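Local coordinates for molybdenum cofactor biosynthesis protein (Pyrococcus furiosus, PDB 1XI8) that probably acts as a MoeA-type molybdopterin molybdotransferase, inserting molybdenum into molybdopterin late in cofactor biosynthesis, at residues V310-Q313 with F314-V318. Numbering follows the deposited sequence.
Sequences VFTQ and FHLFV
F311 and H315, one turn apart on helix 307-326, make the closely packed side of this contact. The imidazole lays CD2 over one face of the phenyl ring, toward its rim, and its NE2 comes to 3.4 Å from F311 CZ. The rings meet obliquely, planes at 50°. With CG anti to the backbone N (chi1 -176°), F311 swings its ring outward and toward the following turn, where H315 reaches it. Y403 meets both rings, F352 of strand 350-358 touches both side chains, and Q171 of the second subunit packs on F311. With an alanine here in place of F311, a gap would probably open beside the H315 imidazole, removing the ring under its CD2 and NE2 and leaving it freer to turn, with Y403 still against it.

The neighbouring flank is looser, though also buried: T312 and L316 run side by side, and their side chains meet through CG2 and CD1 at 3.8 Å. T312 OG1 is hydrogen-bonded to V308 O.

Behind the side chains, H315 N bonds to F311 O at 3.1 Å, nearly straight at 169°, a regular alpha-helical step. At Q313 the helix widens into a pi-type turn: Q313 O accepts F317 N at 2.9 Å and, more weakly, V318 N at 3.4 Å. OE1 of Q313 accepts S304 N and its NE2 donates to G291 O.

Helix 307-326 thus packs against strand 350-358 and the C-terminal Y403 through carbon and ring surface, while the divided grip on Q313 O keeps the backbone hydrogen-bonded through the widened turn.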
ATOM      1  N   VAL A 310      -8.820  -1.019 -19.142  1.00 55.00           N
ATOM      2  CA  VAL A 310      -9.501  -1.522 -17.961  1.00 55.00           C
ATOM      3  C   VAL A 310      -8.874  -0.967 -16.689  1.00 55.00           C
ATOM      4  O   VAL A 310      -9.573  -0.544 -15.769  1.00 55.00           O
ATOM      5  CB  VAL A 310      -9.511  -3.063 -17.941  1.00 55.00           C
ATOM      6  CG1 VAL A 310     -10.011  -3.576 -16.613  1.00 55.00           C
ATOM      7  CG2 VAL A 310     -10.382  -3.583 -19.063  1.00 55.00           C
ATOM      8  N   PHE A 311      -7.550  -0.960 -16.655  1.00 55.00           N
ATOM      9  CA  PHE A 311      -6.799  -0.426 -15.537  1.00 55.00           C
ATOM     10  C   PHE A 311      -7.084   1.073 -15.387  1.00 55.00           C
ATOM     11  O   PHE A 311      -7.318   1.570 -14.284  1.00 55.00           O
ATOM     12  CB  PHE A 311      -5.318  -0.677 -15.802  1.00 55.00           C
ATOM     13  CG  PHE A 311      -4.402  -0.273 -14.687  1.00 55.00           C
ATOM     14  CD1 PHE A 311      -4.092  -1.159 -13.676  1.00 55.00           C
ATOM     15  CD2 PHE A 311      -3.816   0.981 -14.673  1.00 55.00           C
ATOM     16  CE1 PHE A 311      -3.227  -0.794 -12.655  1.00 55.00           C
ATOM     17  CE2 PHE A 311      -2.957   1.349 -13.661  1.00 55.00           C
ATOM     18  CZ  PHE A 311      -2.659   0.462 -12.649  1.00 55.00           C
ATOM     19  N   THR A 312      -7.057   1.777 -16.512  1.00 55.00           N
ATOM     20  CA  THR A 312      -7.325   3.206 -16.563  1.00 55.00           C
ATOM     21  C   THR A 312      -8.708   3.536 -16.022  1.00 55.00           C
ATOM     22  O   THR A 312      -8.857   4.422 -15.184  1.00 55.00           O
ATOM     23  CB  THR A 312      -7.223   3.733 -17.993  1.00 55.00           C
ATOM     24  OG1 THR A 312      -5.870   3.630 -18.423  1.00 55.00           O
ATOM     25  CG2 THR A 312      -7.663   5.191 -18.056  1.00 55.00           C
ATOM     26  N   GLN A 313      -9.703   2.806 -16.511  1.00 55.00           N
ATOM     27  CA  GLN A 313     -11.073   2.973 -16.080  1.00 55.00           C
ATOM     28  C   GLN A 313     -11.236   2.652 -14.598  1.00 55.00           C
ATOM     29  O   GLN A 313     -12.017   3.302 -13.903  1.00 55.00           O
ATOM     30  CB  GLN A 313     -12.010   2.116 -16.940  1.00 55.00           C
ATOM     31  CG  GLN A 313     -12.156   2.606 -18.376  1.00 55.00           C
ATOM     32  CD  GLN A 313     -12.857   1.603 -19.287  1.00 55.00           C
ATOM     33  OE1 GLN A 313     -12.903   0.396 -19.012  1.00 55.00           O
ATOM     34  NE2 GLN A 313     -13.399   2.100 -20.387  1.00 55.00           N
ATOM     35  N   PHE A 314     -10.493   1.664 -14.105  1.00 55.00           N
ATOM     36  CA  PHE A 314     -10.602   1.316 -12.687  1.00 55.00           C
ATOM     37  C   PHE A 314     -10.158   2.463 -11.794  1.00 55.00           C
ATOM     38  O   PHE A 314     -10.874   2.838 -10.868  1.00 55.00           O
ATOM     39  CB  PHE A 314      -9.838   0.039 -12.308  1.00 55.00           C
ATOM     40  CG  PHE A 314      -9.956  -0.295 -10.851  1.00 55.00           C
ATOM     41  CD1 PHE A 314      -9.109   0.283  -9.921  1.00 55.00           C
ATOM     42  CD2 PHE A 314     -10.937  -1.159 -10.402  1.00 55.00           C
ATOM     43  CE1 PHE A 314      -9.228  -0.008  -8.578  1.00 55.00           C
ATOM     44  CE2 PHE A 314     -11.057  -1.456  -9.053  1.00 55.00           C
ATOM     45  CZ  PHE A 314     -10.201  -0.881  -8.145  1.00 55.00           C
ATOM     46  N   HIS A 315      -8.980   3.007 -12.079  1.00 55.00           N
ATOM     47  CA  HIS A 315      -8.421   4.108 -11.292  1.00 55.00           C
ATOM     48  C   HIS A 315      -9.164   5.433 -11.448  1.00 55.00           C
ATOM     49  O   HIS A 315      -9.274   6.197 -10.491  1.00 55.00           O
ATOM     50  CB  HIS A 315      -6.930   4.299 -11.590  1.00 55.00           C
ATOM     51  CG  HIS A 315      -6.052   3.300 -10.903  1.00 55.00           C
ATOM     52  ND1 HIS A 315      -5.604   3.467  -9.611  1.00 55.00           N
ATOM     53  CD2 HIS A 315      -5.546   2.116 -11.326  1.00 55.00           C
ATOM     54  CE1 HIS A 315      -4.860   2.435  -9.269  1.00 55.00           C
ATOM     55  NE2 HIS A 315      -4.809   1.601 -10.291  1.00 55.00           N
ATOM     56  N   LEU A 316      -9.685   5.710 -12.638  1.00 55.00           N
ATOM     57  CA  LEU A 316     -10.389   6.967 -12.843  1.00 55.00           C
ATOM     58  C   LEU A 316     -11.842   6.905 -12.363  1.00 55.00           C
ATOM     59  O   LEU A 316     -12.444   7.932 -12.086  1.00 55.00           O
ATOM     60  CB  LEU A 316     -10.307   7.407 -14.309  1.00 55.00           C
ATOM     61  CG  LEU A 316      -8.917   7.723 -14.877  1.00 55.00           C
ATOM     62  CD1 LEU A 316      -9.036   8.300 -16.253  1.00 55.00           C
ATOM     63  CD2 LEU A 316      -8.167   8.679 -13.985  1.00 55.00           C
ATOM     64  N   PHE A 317     -12.393   5.701 -12.240  1.00 55.00           N
ATOM     65  CA  PHE A 317     -13.790   5.548 -11.846  1.00 55.00           C
ATOM     66  C   PHE A 317     -14.079   4.540 -10.716  1.00 55.00           C
ATOM     67  O   PHE A 317     -14.608   4.911  -9.669  1.00 55.00           O
ATOM     68  CB  PHE A 317     -14.646   5.184 -13.067  1.00 55.00           C
ATOM     69  CG  PHE A 317     -14.898   6.328 -14.004  1.00 55.00           C
ATOM     70  CD1 PHE A 317     -14.141   6.479 -15.156  1.00 55.00           C
ATOM     71  CD2 PHE A 317     -15.902   7.249 -13.740  1.00 55.00           C
ATOM     72  CE1 PHE A 317     -14.374   7.530 -16.024  1.00 55.00           C
ATOM     73  CE2 PHE A 317     -16.140   8.292 -14.600  1.00 55.00           C
ATOM     74  CZ  PHE A 317     -15.373   8.435 -15.746  1.00 55.00           C
ATOM     75  N   VAL A 318     -13.754   3.270 -10.940  1.00 55.00           N
ATOM     76  CA  VAL A 318     -14.168   2.199 -10.020  1.00 55.00           C
ATOM     77  C   VAL A 318     -13.581   2.337  -8.606  1.00 55.00           C
ATOM     78  O   VAL A 318     -14.302   2.193  -7.610  1.00 55.00           O
ATOM     79  CB  VAL A 318     -13.907   0.796 -10.630  1.00 55.00           C
ATOM     80  CG1 VAL A 318     -14.312  -0.298  -9.668  1.00 55.00           C
ATOM     81  CG2 VAL A 318     -14.673   0.656 -11.939  1.00 55.00           C
TER